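Local coordinates for cell surface protein (PDB 4GT6) that is of unknown function but, as an extracellular leucine-rich repeat protein of the BspA type, probably binds other proteins at the bacterial cell surface, at residues I78-V92 and K104-D118. Residues are numbered along the deposited sequence; the frame is centred on the assembly and turned at random. Where two conformers were deposited one is given.
Sequences IGSNAFYNCTSLKRV and KIGRQAFMFCSELTD
I78–V92 and K104–D118 run side by side as equivalent stretches of two successive leucine-rich repeat coils, joined by a parallel bridge between I78 and I105, a single bridge between R91 and D118, and a ladder of backbone bonds through the turns between them, in which N81 N, F83 N and N85 N donate to the carbonyls of R107, A109 and M111. Because the coils have nearly the same shape, several like side chains lie over one another, F83 on F110 and L89 on L116 among them. The F83 and F110 rings are almost parallel, 6° apart, but slid so far that they barely overlap; F83 CD2 lies 3.4 Å from F110 CE1. Both have CG anti to the carbonyl carbon (chi1 -62° and -63°), which turns the rings into the core, and F59 and F133 continue the row. The compact, branched V92 and I78 set methyls against F110, V92 CG2 3.7 Å from CE1 and I78 CD1 at the ring edge. C113 SG lies 3.0 Å from F83 O and near C86 CB, a small side chain suiting closely spaced backbones. N81 and Q108 run alongside each other, and N81 ND2 gives a 2.7 Å bond to an in-plane lone pair of Q108 OE1; E131 takes the other end of the Q108 amide. F112 turns its edge toward the face of Y84 in an offset edge-to-face pair, and the selenium of selenomethionine M111 lies at the Y84 ring edge, a Met-aromatic contact. Partly exposed K90 has a long, flexible chain that, bent at chi2, brings NZ 2.9 Å from E115 OE1, above the carboxylate plane, and a water links NZ to E115 O. Apolar side chains meet inside, an amide–amide bond lies within the stack and a salt bridge toward solvent; with the backbone ladder they hold both coils in one register, as in a solenoid.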
loop_
_atom_site.group_PDB
_atom_site.type_symbol
_atom_site.label_atom_id
_atom_site.label_comp_id
_atom_site.label_asym_id
_atom_site.label_seq_id
_atom_site.Cartn_x
_atom_site.Cartn_y
_atom_site.Cartn_z
ATOM N N ILE A 78 0.922 -19.950 10.974
ATOM C CA ILE A 78 0.468 -20.156 9.602
ATOM C C ILE A 78 1.678 -19.791 8.745
ATOM O O ILE A 78 2.194 -18.664 8.835
ATOM C CB ILE A 78 -0.821 -19.379 9.229
ATOM C CG1 ILE A 78 -2.010 -19.884 10.079
ATOM C CG2 ILE A 78 -1.130 -19.601 7.707
ATOM C CD1 ILE A 78 -3.239 -19.001 10.021
ATOM N N GLY A 79 2.137 -20.752 7.960
ATOM C CA GLY A 79 3.318 -20.578 7.121
ATOM C C GLY A 79 3.147 -19.594 5.985
ATOM O O GLY A 79 2.026 -19.167 5.673
ATOM N N SER A 80 4.275 -19.239 5.348
ATOM C CA SER A 80 4.230 -18.311 4.225
ATOM C C SER A 80 3.460 -18.926 3.057
ATOM O O SER A 80 3.526 -20.151 2.830
ATOM C CB SER A 80 5.639 -17.917 3.790
ATOM O OG SER A 80 6.369 -19.040 3.327
ATOM N N ASN A 81 2.691 -18.083 2.341
ATOM C CA ASN A 81 1.908 -18.484 1.162
ATOM C C ASN A 81 1.010 -19.702 1.439
ATOM O O ASN A 81 0.663 -20.411 0.491
ATOM C CB ASN A 81 2.885 -18.803 -0.018
ATOM C CG ASN A 81 3.682 -17.590 -0.475
ATOM O OD1 ASN A 81 4.636 -17.162 0.180
ATOM N ND2 ASN A 81 3.247 -16.968 -1.569
ATOM N N ALA A 82 0.608 -19.924 2.716
ATOM C CA ALA A 82 -0.190 -21.132 3.063
ATOM C C ALA A 82 -1.515 -21.203 2.298
ATOM O O ALA A 82 -1.957 -22.301 1.981
ATOM C CB ALA A 82 -0.469 -21.175 4.559
ATOM N N PHE A 83 -2.157 -20.057 2.023
ATOM C CA PHE A 83 -3.446 -20.046 1.314
ATOM C C PHE A 83 -3.356 -19.073 0.143
ATOM O O PHE A 83 -4.352 -18.492 -0.277
ATOM C CB PHE A 83 -4.604 -19.666 2.286
ATOM C CG PHE A 83 -4.760 -20.670 3.401
ATOM C CD1 PHE A 83 -5.527 -21.822 3.220
ATOM C CD2 PHE A 83 -4.112 -20.481 4.626
ATOM C CE1 PHE A 83 -5.625 -22.774 4.238
ATOM C CE2 PHE A 83 -4.226 -21.433 5.648
ATOM C CZ PHE A 83 -4.961 -22.578 5.440
ATOM N N TYR A 84 -2.158 -18.916 -0.400
ATOM C CA TYR A 84 -1.922 -18.024 -1.523
ATOM C C TYR A 84 -2.812 -18.412 -2.714
ATOM O O TYR A 84 -2.874 -19.592 -3.102
ATOM C CB TYR A 84 -0.442 -18.133 -1.919
ATOM C CG TYR A 84 -0.025 -17.280 -3.100
ATOM C CD1 TYR A 84 0.428 -15.979 -2.914
ATOM C CD2 TYR A 84 -0.005 -17.805 -4.395
ATOM C CE1 TYR A 84 0.891 -15.212 -3.982
ATOM C CE2 TYR A 84 0.435 -17.043 -5.475
ATOM C CZ TYR A 84 0.906 -15.755 -5.258
ATOM O OH TYR A 84 1.390 -15.009 -6.295
ATOM N N ASN A 85 -3.510 -17.420 -3.269
ATOM C CA ASN A 85 -4.348 -17.570 -4.460
ATOM C C ASN A 85 -5.514 -18.565 -4.279
ATOM O O ASN A 85 -5.849 -19.294 -5.223
ATOM C CB ASN A 85 -3.486 -17.977 -5.669
ATOM C CG ASN A 85 -3.995 -17.435 -6.965
ATOM O OD1 ASN A 85 -4.409 -16.268 -7.044
ATOM N ND2 ASN A 85 -3.968 -18.273 -8.005
ATOM N N CYS A 86 -6.133 -18.585 -3.073
ATOM C CA CYS A 86 -7.354 -19.365 -2.806
ATOM C C CYS A 86 -8.481 -18.341 -2.960
ATOM O O CYS A 86 -8.962 -17.736 -1.992
ATOM C CB CYS A 86 -7.305 -20.011 -1.430
ATOM S SG CYS A 86 -6.122 -21.380 -1.343
ATOM N N THR A 87 -8.820 -18.073 -4.214
ATOM C CA THR A 87 -9.614 -16.902 -4.601
ATOM C C THR A 87 -11.106 -17.018 -4.321
ATOM O O THR A 87 -11.796 -16.015 -4.475
ATOM C CB THR A 87 -9.384 -16.546 -6.085
ATOM O OG1 THR A 87 -9.784 -17.657 -6.857
ATOM C CG2 THR A 87 -7.899 -16.266 -6.402
ATOM N N SER A 88 -11.603 -18.185 -3.883
ATOM C CA SER A 88 -13.019 -18.281 -3.512
ATOM C C SER A 88 -13.161 -18.585 -2.012
ATOM O O SER A 88 -14.275 -18.799 -1.518
ATOM C CB SER A 88 -13.722 -19.347 -4.364
ATOM O OG SER A 88 -13.938 -18.846 -5.682
ATOM N N LEU A 89 -12.026 -18.621 -1.293
ATOM C CA LEU A 89 -12.024 -18.894 0.143
ATOM C C LEU A 89 -12.776 -17.752 0.869
ATOM O O LEU A 89 -12.370 -16.588 0.769
ATOM C CB LEU A 89 -10.588 -19.052 0.658
ATOM C CG LEU A 89 -10.395 -19.226 2.181
ATOM C CD1 LEU A 89 -11.042 -20.534 2.686
ATOM C CD2 LEU A 89 -8.871 -19.255 2.531
ATOM N N LYS A 90 -13.892 -18.093 1.532
ATOM C CA LYS A 90 -14.749 -17.095 2.207
ATOM C C LYS A 90 -14.399 -16.873 3.658
ATOM O O LYS A 90 -14.559 -15.758 4.167
ATOM C CB LYS A 90 -16.234 -17.549 2.199
ATOM C CG LYS A 90 -16.878 -17.823 0.838
ATOM C CD LYS A 90 -16.913 -16.584 -0.023
ATOM C CE LYS A 90 -17.863 -16.691 -1.205
ATOM N NZ LYS A 90 -17.836 -15.420 -2.011
ATOM N N ARG A 91 -13.993 -17.945 4.351
ATOM C CA ARG A 91 -13.777 -17.874 5.792
ATOM C C ARG A 91 -12.691 -18.809 6.272
ATOM O O ARG A 91 -12.521 -19.912 5.733
ATOM C CB ARG A 91 -15.101 -18.195 6.539
ATOM C CG ARG A 91 -15.618 -19.649 6.405
ATOM C CD ARG A 91 -17.087 -19.842 6.795
ATOM N NE ARG A 91 -17.963 -19.022 5.957
ATOM C CZ ARG A 91 -18.418 -19.370 4.753
ATOM N NH1 ARG A 91 -18.141 -20.566 4.248
ATOM N NH2 ARG A 91 -19.156 -18.525 4.049
ATOM N N VAL A 92 -11.993 -18.381 7.307
ATOM C CA VAL A 92 -10.961 -19.150 7.980
ATOM C C VAL A 92 -11.391 -19.109 9.428
ATOM O O VAL A 92 -11.309 -18.038 10.026
ATOM C CB VAL A 92 -9.538 -18.584 7.723
ATOM C CG1 VAL A 92 -8.518 -19.380 8.511
ATOM C CG2 VAL A 92 -9.199 -18.635 6.236
ATOM N N LYS A 104 1.652 -16.313 14.801
ATOM C CA LYS A 104 2.479 -15.850 13.684
ATOM C C LYS A 104 1.829 -16.191 12.357
ATOM O O LYS A 104 1.363 -17.316 12.196
ATOM C CB LYS A 104 3.860 -16.512 13.781
ATOM C CG LYS A 104 4.832 -16.120 12.660
ATOM C CD LYS A 104 6.251 -16.621 12.952
ATOM C CE LYS A 104 7.200 -16.192 11.858
ATOM N NZ LYS A 104 8.606 -16.604 12.132
ATOM N N ILE A 105 1.782 -15.222 11.427
ATOM C CA ILE A 105 1.241 -15.429 10.078
ATOM C C ILE A 105 2.362 -15.052 9.102
ATOM O O ILE A 105 2.908 -13.942 9.193
ATOM C CB ILE A 105 -0.090 -14.642 9.835
ATOM C CG1 ILE A 105 -1.221 -15.149 10.778
ATOM C CG2 ILE A 105 -0.547 -14.758 8.342
ATOM C CD1 ILE A 105 -2.478 -14.281 10.763
ATOM N N GLY A 106 2.726 -15.992 8.219
ATOM C CA GLY A 106 3.838 -15.837 7.284
ATOM C C GLY A 106 3.569 -14.895 6.126
ATOM O O GLY A 106 2.430 -14.472 5.901
ATOM N N ARG A 107 4.625 -14.621 5.321
ATOM C CA ARG A 107 4.498 -13.718 4.168
ATOM C C ARG A 107 3.470 -14.247 3.199
ATOM O O ARG A 107 3.442 -15.458 2.982
ATOM C CB ARG A 107 5.858 -13.649 3.409
ATOM C CG ARG A 107 7.011 -13.101 4.223
ATOM C CD ARG A 107 8.241 -12.869 3.373
ATOM N NE ARG A 107 8.755 -14.093 2.779
ATOM C CZ ARG A 107 9.777 -14.126 1.930
ATOM N NH1 ARG A 107 10.376 -13.001 1.553
ATOM N NH2 ARG A 107 10.201 -15.281 1.444
ATOM N N GLN A 108 2.651 -13.368 2.590
ATOM C CA GLN A 108 1.705 -13.726 1.528
ATOM C C GLN A 108 0.769 -14.888 1.930
ATOM O O GLN A 108 0.256 -15.593 1.043
ATOM C CB GLN A 108 2.520 -14.115 0.274
ATOM C CG GLN A 108 3.375 -12.960 -0.281
ATOM C CD GLN A 108 3.989 -13.270 -1.637
ATOM O OE1 GLN A 108 3.933 -14.403 -2.147
ATOM N NE2 GLN A 108 4.582 -12.258 -2.261
ATOM N N ALA A 109 0.520 -15.075 3.263
ATOM C CA ALA A 109 -0.279 -16.251 3.705
ATOM C C ALA A 109 -1.675 -16.271 3.085
ATOM O O ALA A 109 -2.151 -17.348 2.723
ATOM C CB ALA A 109 -0.365 -16.305 5.213
ATOM N N PHE A 110 -2.298 -15.100 2.894
ATOM C CA PHE A 110 -3.645 -15.035 2.306
ATOM C C PHE A 110 -3.637 -14.109 1.111
ATOM O O PHE A 110 -4.676 -13.557 0.736
ATOM C CB PHE A 110 -4.674 -14.581 3.363
ATOM C CG PHE A 110 -4.781 -15.570 4.494
ATOM C CD1 PHE A 110 -5.624 -16.681 4.390
ATOM C CD2 PHE A 110 -4.019 -15.419 5.647
ATOM C CE1 PHE A 110 -5.711 -17.608 5.426
ATOM C CE2 PHE A 110 -4.107 -16.351 6.688
ATOM C CZ PHE A 110 -4.932 -17.458 6.559
HETATM N N MSE A 111 -2.465 -13.931 0.482
HETATM C CA MSE A 111 -2.421 -13.053 -0.699
HETATM C C MSE A 111 -3.314 -13.591 -1.820
HETATM O O MSE A 111 -3.348 -14.800 -2.049
HETATM C CB MSE A 111 -0.982 -12.901 -1.196
HETATM C CG MSE A 111 -0.868 -12.080 -2.466
HETATM SE SE MSE A 111 0.999 -11.517 -2.567
HETATM C CE MSE A 111 0.991 -10.710 -4.364
ATOM N N PHE A 112 -4.086 -12.685 -2.466
ATOM C CA PHE A 112 -5.042 -12.989 -3.542
ATOM C C PHE A 112 -6.275 -13.768 -3.067
ATOM O O PHE A 112 -7.035 -14.247 -3.923
ATOM C CB PHE A 112 -4.385 -13.725 -4.742
ATOM C CG PHE A 112 -3.346 -12.916 -5.490
ATOM C CD1 PHE A 112 -3.648 -11.649 -5.984
ATOM C CD2 PHE A 112 -2.082 -13.444 -5.743
ATOM C CE1 PHE A 112 -2.685 -10.903 -6.680
ATOM C CE2 PHE A 112 -1.137 -12.721 -6.467
ATOM C CZ PHE A 112 -1.447 -11.458 -6.944
ATOM N N CYS A 113 -6.549 -13.831 -1.739
ATOM C CA CYS A 113 -7.814 -14.443 -1.249
ATOM C C CYS A 113 -8.858 -13.340 -1.313
ATOM O O CYS A 113 -9.277 -12.783 -0.293
ATOM C CB CYS A 113 -7.641 -15.005 0.161
ATOM S SG CYS A 113 -6.517 -16.430 0.228
ATOM N N SER A 114 -9.265 -13.032 -2.557
ATOM C CA SER A 114 -10.107 -11.878 -2.862
ATOM C C SER A 114 -11.582 -12.023 -2.433
ATOM O O SER A 114 -12.320 -11.038 -2.505
ATOM C CB SER A 114 -10.001 -11.513 -4.342
ATOM O OG SER A 114 -10.575 -12.508 -5.168
ATOM N N GLU A 115 -11.998 -13.188 -1.904
ATOM C CA GLU A 115 -13.375 -13.350 -1.414
ATOM C C GLU A 115 -13.412 -13.591 0.091
ATOM O O GLU A 115 -14.494 -13.767 0.665
ATOM C CB GLU A 115 -14.113 -14.478 -2.167
ATOM C CG GLU A 115 -14.409 -14.007 -3.576
ATOM C CD GLU A 115 -15.346 -14.849 -4.422
ATOM O OE1 GLU A 115 -15.793 -15.913 -3.947
ATOM O OE2 GLU A 115 -15.704 -14.386 -5.527
ATOM N N LEU A 116 -12.235 -13.533 0.736
ATOM C CA LEU A 116 -12.095 -13.808 2.161
ATOM C C LEU A 116 -12.705 -12.661 2.999
ATOM O O LEU A 116 -12.353 -11.509 2.801
ATOM C CB LEU A 116 -10.602 -14.018 2.484
ATOM C CG LEU A 116 -10.234 -14.281 3.935
ATOM C CD1 LEU A 116 -10.864 -15.626 4.467
ATOM C CD2 LEU A 116 -8.709 -14.279 4.085
ATOM N N THR A 117 -13.692 -12.981 3.833
ATOM C CA THR A 117 -14.369 -11.956 4.655
ATOM C C THR A 117 -14.220 -12.192 6.165
ATOM O O THR A 117 -14.240 -11.224 6.929
ATOM C CB THR A 117 -15.871 -11.869 4.317
ATOM O OG1 THR A 117 -16.485 -13.152 4.488
ATOM C CG2 THR A 117 -16.124 -11.359 2.906
ATOM N N ASP A 118 -14.100 -13.459 6.587
ATOM C CA ASP A 118 -14.035 -13.822 8.005
ATOM C C ASP A 118 -12.669 -14.359 8.358
ATOM O O ASP A 118 -12.301 -15.446 7.908
ATOM C CB ASP A 118 -15.126 -14.860 8.344
ATOM C CG ASP A 118 -16.554 -14.432 8.040
ATOM O OD1 ASP A 118 -16.794 -13.212 7.888
ATOM O OD2 ASP A 118 -17.433 -15.316 7.966
HETATM O O HOH W 1 -16.438 -17.670 -5.825
HETATM O O HOH W 2 -16.993 -13.237 -0.149
#